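Local coordinates for protein isoflavone reductase (Medicago sativa, PDB 2GAS) that reduces achiral isoflavones to chiral isoflavanones with NADPH, forming vestitone, the penultimate intermediate of the alfalfa phytoalexin (-)-medicarpin, at residues H153-L166 against L263-Y277. Sequence-based numbering, arbitrary orientation.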
ATOM      1  N   HIS A 153       1.859   1.467   5.327  1.00 15.84           N
ATOM      2  CA  HIS A 153       0.817   1.862   6.253  1.00 15.81           C
ATOM      3  C   HIS A 153      -0.369   2.601   5.630  1.00 17.14           C
ATOM      4  O   HIS A 153      -0.917   2.136   4.633  1.00 18.61           O
ATOM      5  CB  HIS A 153       1.451   2.632   7.416  1.00 16.46           C
ATOM      6  CG  HIS A 153       2.273   1.752   8.305  1.00 15.83           C
ATOM      7  ND1 HIS A 153       1.708   0.792   9.115  1.00 16.41           N
ATOM      8  CD2 HIS A 153       3.613   1.589   8.411  1.00 15.45           C
ATOM      9  CE1 HIS A 153       2.662   0.070   9.675  1.00 17.25           C
ATOM     10  NE2 HIS A 153       3.828   0.532   9.263  1.00 16.51           N
ATOM     11  N   ALA A 154      -0.749   3.755   6.173  1.00 16.71           N
ATOM     12  CA  ALA A 154      -1.939   4.453   5.694  1.00 17.29           C
ATOM     13  C   ALA A 154      -1.848   5.403   4.504  1.00 17.74           C
ATOM     14  O   ALA A 154      -1.269   6.480   4.599  1.00 18.16           O
ATOM     15  CB  ALA A 154      -2.598   5.182   6.870  1.00 16.41           C
ATOM     16  N   PHE A 155      -2.453   5.002   3.389  1.00 17.12           N
ATOM     17  CA  PHE A 155      -2.475   5.838   2.188  1.00 16.82           C
ATOM     18  C   PHE A 155      -3.322   7.067   2.489  1.00 18.17           C
ATOM     19  O   PHE A 155      -4.405   6.951   3.063  1.00 16.47           O
ATOM     20  CB  PHE A 155      -3.131   5.101   1.021  1.00 17.57           C
ATOM     21  CG  PHE A 155      -2.259   4.074   0.375  1.00 17.84           C
ATOM     22  CD1 PHE A 155      -1.196   4.458  -0.434  1.00 18.59           C
ATOM     23  CD2 PHE A 155      -2.515   2.719   0.550  1.00 21.32           C
ATOM     24  CE1 PHE A 155      -0.400   3.505  -1.064  1.00 20.09           C
ATOM     25  CE2 PHE A 155      -1.725   1.760  -0.075  1.00 19.78           C
ATOM     26  CZ  PHE A 155      -0.666   2.155  -0.883  1.00 19.63           C
ATOM     27  N   THR A 156      -2.850   8.239   2.077  1.00 16.64           N
ATOM     28  CA  THR A 156      -3.603   9.465   2.311  1.00 17.26           C
ATOM     29  C   THR A 156      -4.967   9.428   1.631  1.00 18.95           C
ATOM     30  O   THR A 156      -5.971   9.833   2.219  1.00 19.33           O
ATOM     31  CB  THR A 156      -2.837  10.696   1.794  1.00 18.06           C
ATOM     32  OG1 THR A 156      -2.379  10.446   0.459  1.00 19.05           O
ATOM     33  CG2 THR A 156      -1.649  11.005   2.695  1.00 18.71           C
ATOM     34  N   GLY A 157      -5.002   8.928   0.398  1.00 18.27           N
ATOM     35  CA  GLY A 157      -6.247   8.866  -0.343  1.00 20.48           C
ATOM     36  C   GLY A 157      -7.292   7.930   0.227  1.00 23.35           C
ATOM     37  O   GLY A 157      -8.458   8.002  -0.154  1.00 25.03           O
ATOM     38  N   TYR A 158      -6.880   7.054   1.140  1.00 23.79           N
ATOM     39  CA  TYR A 158      -7.800   6.101   1.746  1.00 26.51           C
ATOM     40  C   TYR A 158      -8.135   6.392   3.201  1.00 26.93           C
ATOM     41  O   TYR A 158      -9.284   6.224   3.612  1.00 29.07           O
ATOM     42  CB  TYR A 158      -7.234   4.685   1.632  1.00 28.94           C
ATOM     43  CG  TYR A 158      -7.278   4.141   0.225  1.00 34.82           C
ATOM     44  CD1 TYR A 158      -8.494   3.836  -0.384  1.00 37.14           C
ATOM     45  CD2 TYR A 158      -6.106   3.958  -0.512  1.00 38.01           C
ATOM     46  CE1 TYR A 158      -8.547   3.363  -1.693  1.00 40.35           C
ATOM     47  CE2 TYR A 158      -6.147   3.485  -1.824  1.00 40.39           C
ATOM     48  CZ  TYR A 158      -7.372   3.191  -2.407  1.00 40.94           C
ATOM     49  OH  TYR A 158      -7.425   2.731  -3.703  1.00 45.02           O
ATOM     50  N   PHE A 159      -7.141   6.828   3.976  1.00 24.32           N
ATOM     51  CA  PHE A 159      -7.345   7.109   5.396  1.00 24.03           C
ATOM     52  C   PHE A 159      -7.483   8.582   5.748  1.00 23.98           C
ATOM     53  O   PHE A 159      -8.453   8.990   6.385  1.00 26.62           O
ATOM     54  CB  PHE A 159      -6.188   6.555   6.237  1.00 26.15           C
ATOM     55  CG  PHE A 159      -6.145   5.056   6.325  1.00 29.78           C
ATOM     56  CD1 PHE A 159      -5.664   4.294   5.268  1.00 28.07           C
ATOM     57  CD2 PHE A 159      -6.557   4.408   7.488  1.00 30.25           C
ATOM     58  CE1 PHE A 159      -5.588   2.906   5.366  1.00 29.71           C
ATOM     59  CE2 PHE A 159      -6.486   3.022   7.596  1.00 31.63           C
ATOM     60  CZ  PHE A 159      -5.999   2.270   6.532  1.00 29.64           C
ATOM     61  N   LEU A 160      -6.496   9.373   5.345  1.00 19.92           N
ATOM     62  CA  LEU A 160      -6.478  10.788   5.666  1.00 18.89           C
ATOM     63  C   LEU A 160      -7.540  11.625   4.974  1.00 20.25           C
ATOM     64  O   LEU A 160      -8.032  12.596   5.549  1.00 18.94           O
ATOM     65  CB  LEU A 160      -5.090  11.361   5.360  1.00 16.64           C
ATOM     66  CG  LEU A 160      -4.769  12.723   5.977  1.00 19.05           C
ATOM     67  CD1 LEU A 160      -4.946  12.650   7.492  1.00 21.23           C
ATOM     68  CD2 LEU A 160      -3.338  13.125   5.626  1.00 19.08           C
ATOM     69  N   ARG A 161      -7.906  11.252   3.751  1.00 19.14           N
ATOM     70  CA  ARG A 161      -8.892  12.027   3.014  1.00 22.15           C
ATOM     71  C   ARG A 161     -10.181  12.284   3.782  1.00 20.20           C
ATOM     72  O   ARG A 161     -10.766  13.358   3.665  1.00 21.40           O
ATOM     73  CB  ARG A 161      -9.234  11.363   1.683  1.00 22.89           C
ATOM     74  CG  ARG A 161     -10.186  12.213   0.877  1.00 28.61           C
ATOM     75  CD  ARG A 161     -10.449  11.652  -0.493  1.00 28.56           C
ATOM     76  NE  ARG A 161     -11.397  12.501  -1.207  1.00 31.41           N
ATOM     77  CZ  ARG A 161     -11.726  12.341  -2.481  1.00 34.13           C
ATOM     78  NH1 ARG A 161     -11.183  11.357  -3.186  1.00 36.15           N
ATOM     79  NH2 ARG A 161     -12.599  13.162  -3.048  1.00 34.35           N
ATOM     80  N   ASN A 162     -10.650  11.306   4.544  1.00 19.22           N
ATOM     81  CA  ASN A 162     -11.869  11.541   5.301  1.00 19.87           C
ATOM     82  C   ASN A 162     -11.624  11.478   6.799  1.00 19.43           C
ATOM     83  O   ASN A 162     -12.552  11.264   7.576  1.00 19.63           O
ATOM     84  CB  ASN A 162     -12.973  10.561   4.887  1.00 23.17           C
ATOM     85  CG  ASN A 162     -12.619   9.118   5.153  1.00 24.73           C
ATOM     86  OD1 ASN A 162     -13.429   8.225   4.893  1.00 31.44           O
ATOM     87  ND2 ASN A 162     -11.418   8.872   5.661  1.00 24.19           N
ATOM     88  N   LEU A 163     -10.374  11.703   7.196  1.00 18.57           N
ATOM     89  CA  LEU A 163      -9.992  11.671   8.605  1.00 19.95           C
ATOM     90  C   LEU A 163     -10.518  10.420   9.303  1.00 21.30           C
ATOM     91  O   LEU A 163     -10.981  10.478  10.449  1.00 20.29           O
ATOM     92  CB  LEU A 163     -10.503  12.928   9.320  1.00 20.92           C
ATOM     93  CG  LEU A 163      -9.597  14.163   9.294  1.00 26.42           C
ATOM     94  CD1 LEU A 163      -9.114  14.447   7.885  1.00 27.42           C
ATOM     95  CD2 LEU A 163     -10.360  15.358   9.859  1.00 27.04           C
ATOM     96  N   ALA A 164     -10.446   9.294   8.600  1.00 23.01           N
ATOM     97  CA  ALA A 164     -10.895   8.009   9.120  1.00 23.79           C
ATOM     98  C   ALA A 164     -12.337   8.019   9.626  1.00 24.09           C
ATOM     99  O   ALA A 164     -12.658   7.343  10.605  1.00 26.74           O
ATOM    100  CB  ALA A 164      -9.960   7.550  10.233  1.00 24.91           C
ATOM    101  N   GLN A 165     -13.202   8.780   8.965  1.00 24.56           N
ATOM    102  CA  GLN A 165     -14.608   8.863   9.356  1.00 26.34           C
ATOM    103  C   GLN A 165     -15.479   7.990   8.459  1.00 30.04           C
ATOM    104  O   GLN A 165     -15.281   7.953   7.247  1.00 30.66           O
ATOM    105  CB  GLN A 165     -15.105  10.307   9.256  1.00 24.29           C
ATOM    106  CG  GLN A 165     -14.346  11.301  10.108  1.00 19.81           C
ATOM    107  CD  GLN A 165     -14.452  10.996  11.589  1.00 20.31           C
ATOM    108  OE1 GLN A 165     -13.491  10.551  12.215  1.00 24.91           O
ATOM    109  NE2 GLN A 165     -15.627  11.228  12.153  1.00 17.27           N
ATOM    110  N   LEU A 166     -16.453   7.306   9.055  1.00 33.80           N
ATOM    111  CA  LEU A 166     -17.364   6.447   8.303  1.00 36.44           C
ATOM    112  C   LEU A 166     -18.327   7.252   7.428  1.00 37.89           C
ATOM    113  O   LEU A 166     -18.765   8.342   7.800  1.00 40.30           O
ATOM    114  CB  LEU A 166     -18.175   5.571   9.262  1.00 37.64           C
ATOM    115  CG  LEU A 166     -17.414   4.540  10.099  1.00 37.63           C
ATOM    116  CD1 LEU A 166     -18.388   3.824  11.022  1.00 38.86           C
ATOM    117  CD2 LEU A 166     -16.717   3.547   9.181  1.00 39.00           C
ATOM    118  N   LEU A 263     -14.347  -0.627  10.097  1.00 23.70           N
ATOM    119  CA  LEU A 263     -14.124  -0.278  11.496  1.00 22.29           C
ATOM    120  C   LEU A 263     -12.976  -1.072  12.097  1.00 20.19           C
ATOM    121  O   LEU A 263     -12.217  -0.552  12.915  1.00 18.22           O
ATOM    122  CB  LEU A 263     -15.384  -0.520  12.330  1.00 25.52           C
ATOM    123  CG  LEU A 263     -16.301   0.668  12.611  1.00 30.26           C
ATOM    124  CD1 LEU A 263     -17.319   0.250  13.663  1.00 29.17           C
ATOM    125  CD2 LEU A 263     -15.491   1.860  13.111  1.00 30.14           C
ATOM    126  N   ALA A 264     -12.852  -2.339  11.708  1.00 18.54           N
ATOM    127  CA  ALA A 264     -11.772  -3.171  12.229  1.00 17.52           C
ATOM    128  C   ALA A 264     -10.434  -2.627  11.725  1.00 17.65           C
ATOM    129  O   ALA A 264      -9.439  -2.639  12.440  1.00 16.29           O
ATOM    130  CB  ALA A 264     -11.958  -4.620  11.790  1.00 18.13           C
ATOM    131  N   LEU A 265     -10.422  -2.148  10.484  1.00 17.00           N
ATOM    132  CA  LEU A 265      -9.206  -1.578   9.914  1.00 18.27           C
ATOM    133  C   LEU A 265      -8.806  -0.339  10.726  1.00 17.34           C
ATOM    134  O   LEU A 265      -7.647  -0.194  11.113  1.00 16.47           O
ATOM    135  CB  LEU A 265      -9.443  -1.202   8.446  1.00 19.95           C
ATOM    136  CG  LEU A 265      -8.249  -0.657   7.660  1.00 23.27           C
ATOM    137  CD1 LEU A 265      -7.103  -1.655   7.675  1.00 25.66           C
ATOM    138  CD2 LEU A 265      -8.686  -0.377   6.230  1.00 24.75           C
ATOM    139  N   TYR A 266      -9.773   0.539  10.992  1.00 18.38           N
ATOM    140  CA  TYR A 266      -9.526   1.755  11.770  1.00 18.70           C
ATOM    141  C   TYR A 266      -9.121   1.413  13.204  1.00 17.82           C
ATOM    142  O   TYR A 266      -8.269   2.073  13.787  1.00 18.03           O
ATOM    143  CB  TYR A 266     -10.780   2.630  11.812  1.00 19.90           C
ATOM    144  CG  TYR A 266     -11.217   3.193  10.482  1.00 22.53           C
ATOM    145  CD1 TYR A 266     -12.550   3.535  10.267  1.00 25.29           C
ATOM    146  CD2 TYR A 266     -10.307   3.402   9.445  1.00 21.27           C
ATOM    147  CE1 TYR A 266     -12.974   4.068   9.060  1.00 25.89           C
ATOM    148  CE2 TYR A 266     -10.726   3.940   8.220  1.00 25.56           C
ATOM    149  CZ  TYR A 266     -12.061   4.266   8.041  1.00 24.47           C
ATOM    150  OH  TYR A 266     -12.506   4.775   6.841  1.00 27.72           O
ATOM    151  N   HIS A 267      -9.754   0.393  13.775  1.00 16.53           N
ATOM    152  CA  HIS A 267      -9.432  -0.037  15.135  1.00 17.28           C
ATOM    153  C   HIS A 267      -7.942  -0.379  15.241  1.00 16.97           C
ATOM    154  O   HIS A 267      -7.247   0.058  16.156  1.00 16.66           O
ATOM    155  CB  HIS A 267     -10.284  -1.261  15.505  1.00 18.21           C
ATOM    156  CG  HIS A 267      -9.793  -2.014  16.705  1.00 20.27           C
ATOM    157  ND1 HIS A 267     -10.002  -1.588  17.999  1.00 21.71           N
ATOM    158  CD2 HIS A 267      -9.093  -3.170  16.799  1.00 17.82           C
ATOM    159  CE1 HIS A 267      -9.451  -2.450  18.838  1.00 19.21           C
ATOM    160  NE2 HIS A 267      -8.894  -3.418  18.135  1.00 22.32           N
ATOM    161  N   SER A 268      -7.451  -1.163  14.292  1.00 15.41           N
ATOM    162  CA  SER A 268      -6.054  -1.557  14.284  1.00 16.05           C
ATOM    163  C   SER A 268      -5.123  -0.361  14.079  1.00 16.93           C
ATOM    164  O   SER A 268      -4.073  -0.269  14.703  1.00 17.63           O
ATOM    165  CB  SER A 268      -5.827  -2.593  13.173  1.00 15.07           C
ATOM    166  OG  SER A 268      -4.453  -2.922  13.051  1.00 17.61           O
ATOM    167  N   GLN A 269      -5.528   0.566  13.217  1.00 17.66           N
ATOM    168  CA  GLN A 269      -4.702   1.733  12.903  1.00 18.83           C
ATOM    169  C   GLN A 269      -4.802   2.864  13.928  1.00 20.18           C
ATOM    170  O   GLN A 269      -3.806   3.514  14.241  1.00 21.94           O
ATOM    171  CB  GLN A 269      -5.093   2.252  11.505  1.00 19.48           C
ATOM    172  CG  GLN A 269      -4.108   3.226  10.832  1.00 21.73           C
ATOM    173  CD  GLN A 269      -4.509   4.694  10.985  1.00 23.44           C
ATOM    174  OE1 GLN A 269      -5.688   5.013  11.163  1.00 24.08           O
ATOM    175  NE2 GLN A 269      -3.529   5.593  10.889  1.00 21.60           N
ATOM    176  N   GLN A 270      -5.999   3.069  14.465  1.00 19.88           N
ATOM    177  CA  GLN A 270      -6.257   4.152  15.413  1.00 20.15           C
ATOM    178  C   GLN A 270      -6.129   3.821  16.895  1.00 18.99           C
ATOM    179  O   GLN A 270      -5.743   4.682  17.688  1.00 18.47           O
ATOM    180  CB  GLN A 270      -7.657   4.716  15.157  1.00 20.38           C
ATOM    181  CG  GLN A 270      -7.861   5.321  13.766  1.00 22.95           C
ATOM    182  CD  GLN A 270      -7.531   6.802  13.716  1.00 25.28           C
ATOM    183  OE1 GLN A 270      -8.072   7.593  14.493  1.00 24.57           O
ATOM    184  NE2 GLN A 270      -6.653   7.188  12.795  1.00 24.50           N
ATOM    185  N   ILE A 271      -6.469   2.590  17.269  1.00 17.78           N
ATOM    186  CA  ILE A 271      -6.413   2.175  18.668  1.00 18.15           C
ATOM    187  C   ILE A 271      -5.233   1.276  19.002  1.00 18.95           C
ATOM    188  O   ILE A 271      -4.489   1.542  19.947  1.00 19.31           O
ATOM    189  CB  ILE A 271      -7.724   1.450  19.086  1.00 19.38           C
ATOM    190  CG1 ILE A 271      -8.883   2.437  19.043  1.00 22.62           C
ATOM    191  CG2 ILE A 271      -7.598   0.883  20.500  1.00 20.07           C
ATOM    192  CD1 ILE A 271      -8.580   3.670  19.801  1.00 30.64           C
ATOM    193  N   LYS A 272      -5.049   0.212  18.232  1.00 17.85           N
ATOM    194  CA  LYS A 272      -3.954  -0.704  18.512  1.00 18.87           C
ATOM    195  C   LYS A 272      -2.605  -0.128  18.105  1.00 19.26           C
ATOM    196  O   LYS A 272      -1.567  -0.586  18.581  1.00 21.88           O
ATOM    197  CB  LYS A 272      -4.180  -2.047  17.811  1.00 17.53           C
ATOM    198  CG  LYS A 272      -5.486  -2.751  18.182  1.00 20.68           C
ATOM    199  CD  LYS A 272      -5.602  -3.003  19.683  1.00 23.74           C
ATOM    200  CE  LYS A 272      -4.569  -4.010  20.160  1.00 27.25           C
ATOM    201  NZ  LYS A 272      -4.803  -4.418  21.582  1.00 30.44           N
ATOM    202  N   GLY A 273      -2.623   0.877  17.231  1.00 19.86           N
ATOM    203  CA  GLY A 273      -1.386   1.494  16.780  1.00 20.32           C
ATOM    204  C   GLY A 273      -0.510   0.563  15.962  1.00 20.30           C
ATOM    205  O   GLY A 273       0.659   0.348  16.295  1.00 20.78           O
ATOM    206  N   ASP A 274      -1.054   0.016  14.878  1.00 19.41           N
ATOM    207  CA  ASP A 274      -0.267  -0.897  14.058  1.00 18.55           C
ATOM    208  C   ASP A 274       0.945  -0.269  13.364  1.00 18.21           C
ATOM    209  O   ASP A 274       1.787  -0.991  12.830  1.00 17.27           O
ATOM    210  CB  ASP A 274      -1.153  -1.635  13.035  1.00 19.42           C
ATOM    211  CG  ASP A 274      -2.013  -0.708  12.197  1.00 19.13           C
ATOM    212  OD1 ASP A 274      -1.590   0.429  11.910  1.00 19.81           O
ATOM    213  OD2 ASP A 274      -3.120  -1.136  11.804  1.00 19.76           O
ATOM    214  N   ALA A 275       1.049   1.061  13.377  1.00 17.17           N
ATOM    215  CA  ALA A 275       2.197   1.726  12.759  1.00 18.12           C
ATOM    216  C   ALA A 275       3.271   1.991  13.804  1.00 18.68           C
ATOM    217  O   ALA A 275       4.343   2.508  13.486  1.00 19.54           O
ATOM    218  CB  ALA A 275       1.774   3.049  12.114  1.00 17.35           C
ATOM    219  N   VAL A 276       2.982   1.619  15.049  1.00 17.96           N
ATOM    220  CA  VAL A 276       3.903   1.838  16.158  1.00 18.99           C
ATOM    221  C   VAL A 276       4.668   0.575  16.537  1.00 19.26           C
ATOM    222  O   VAL A 276       4.081  -0.389  17.025  1.00 20.48           O
ATOM    223  CB  VAL A 276       3.142   2.335  17.403  1.00 18.47           C
ATOM    224  CG1 VAL A 276       4.115   2.604  18.543  1.00 22.02           C
ATOM    225  CG2 VAL A 276       2.355   3.583  17.057  1.00 19.05           C
ATOM    226  N   TYR A 277       5.976   0.595  16.304  1.00 19.82           N
ATOM    227  CA  TYR A 277       6.848  -0.534  16.621  1.00 20.48           C
ATOM    228  C   TYR A 277       8.296  -0.208  16.286  1.00 22.84           C
ATOM    229  O   TYR A 277       8.573   0.620  15.424  1.00 22.20           O
ATOM    230  CB  TYR A 277       6.427  -1.790  15.842  1.00 20.29           C
ATOM    231  CG  TYR A 277       6.323  -1.593  14.340  1.00 19.39           C
ATOM    232  CD1 TYR A 277       5.110  -1.251  13.750  1.00 18.06           C
ATOM    233  CD2 TYR A 277       7.442  -1.730  13.512  1.00 18.54           C
ATOM    234  CE1 TYR A 277       5.005  -1.051  12.379  1.00 17.87           C
ATOM    235  CE2 TYR A 277       7.348  -1.527  12.132  1.00 18.47           C
ATOM    236  CZ  TYR A 277       6.123  -1.188  11.575  1.00 16.85           C
ATOM    237  OH  TYR A 277       5.995  -0.981  10.219  1.00 18.24           O
TER
HETATM  238  O   HOH W   1      -1.045   1.530   9.491  1.00 15.54           O
HETATM  239  O   HOH W   2     -10.846   6.199   5.743  1.00 27.97           O
HETATM  240  O   HOH W   3     -14.987   5.780   5.892  1.00 31.73           O
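His153 meets Tyr277 rim to rim, ring planes at 44°, in the smaller lobe beside the NADP-binding Rossmann domain of this NmrA-type reductase. Here strand 154-155, the short helix 156-160, which ends in a Schellman motif, and the residues after it pack on the C-terminal half of helix 259-271 and the loop that follows. With CG anti to its carbonyl carbon (chi1 -70°), the imidazole of His153 brings NE2 to Tyr277 OH at 2.8 Å, a nearly straight hydrogen bond (160°); that hydroxyl also bonds His213. Ala275 CA and CB lie over one imidazole face, while ND1 reaches Asp274 OD1 through a water. A leucine in place of His153 would probably leave that water and Tyr277 OH each short of a partner. Farther along, Phe159 points its CZ at Leu265 CD2, 3.8 Å away, crossing that side chain at about a right angle, and slides past Gln269, whose OE1 takes a bond from Gln270 NE2. The Tyr266 ring carries the far end: Ala164 CB sits over its face, 4.3 Å from the centroid, and Leu166 CD2 touches its edge at CE1. A water joins Tyr266 OH to Gln165 O, its oxygen 2.6 Å from Gln165 O.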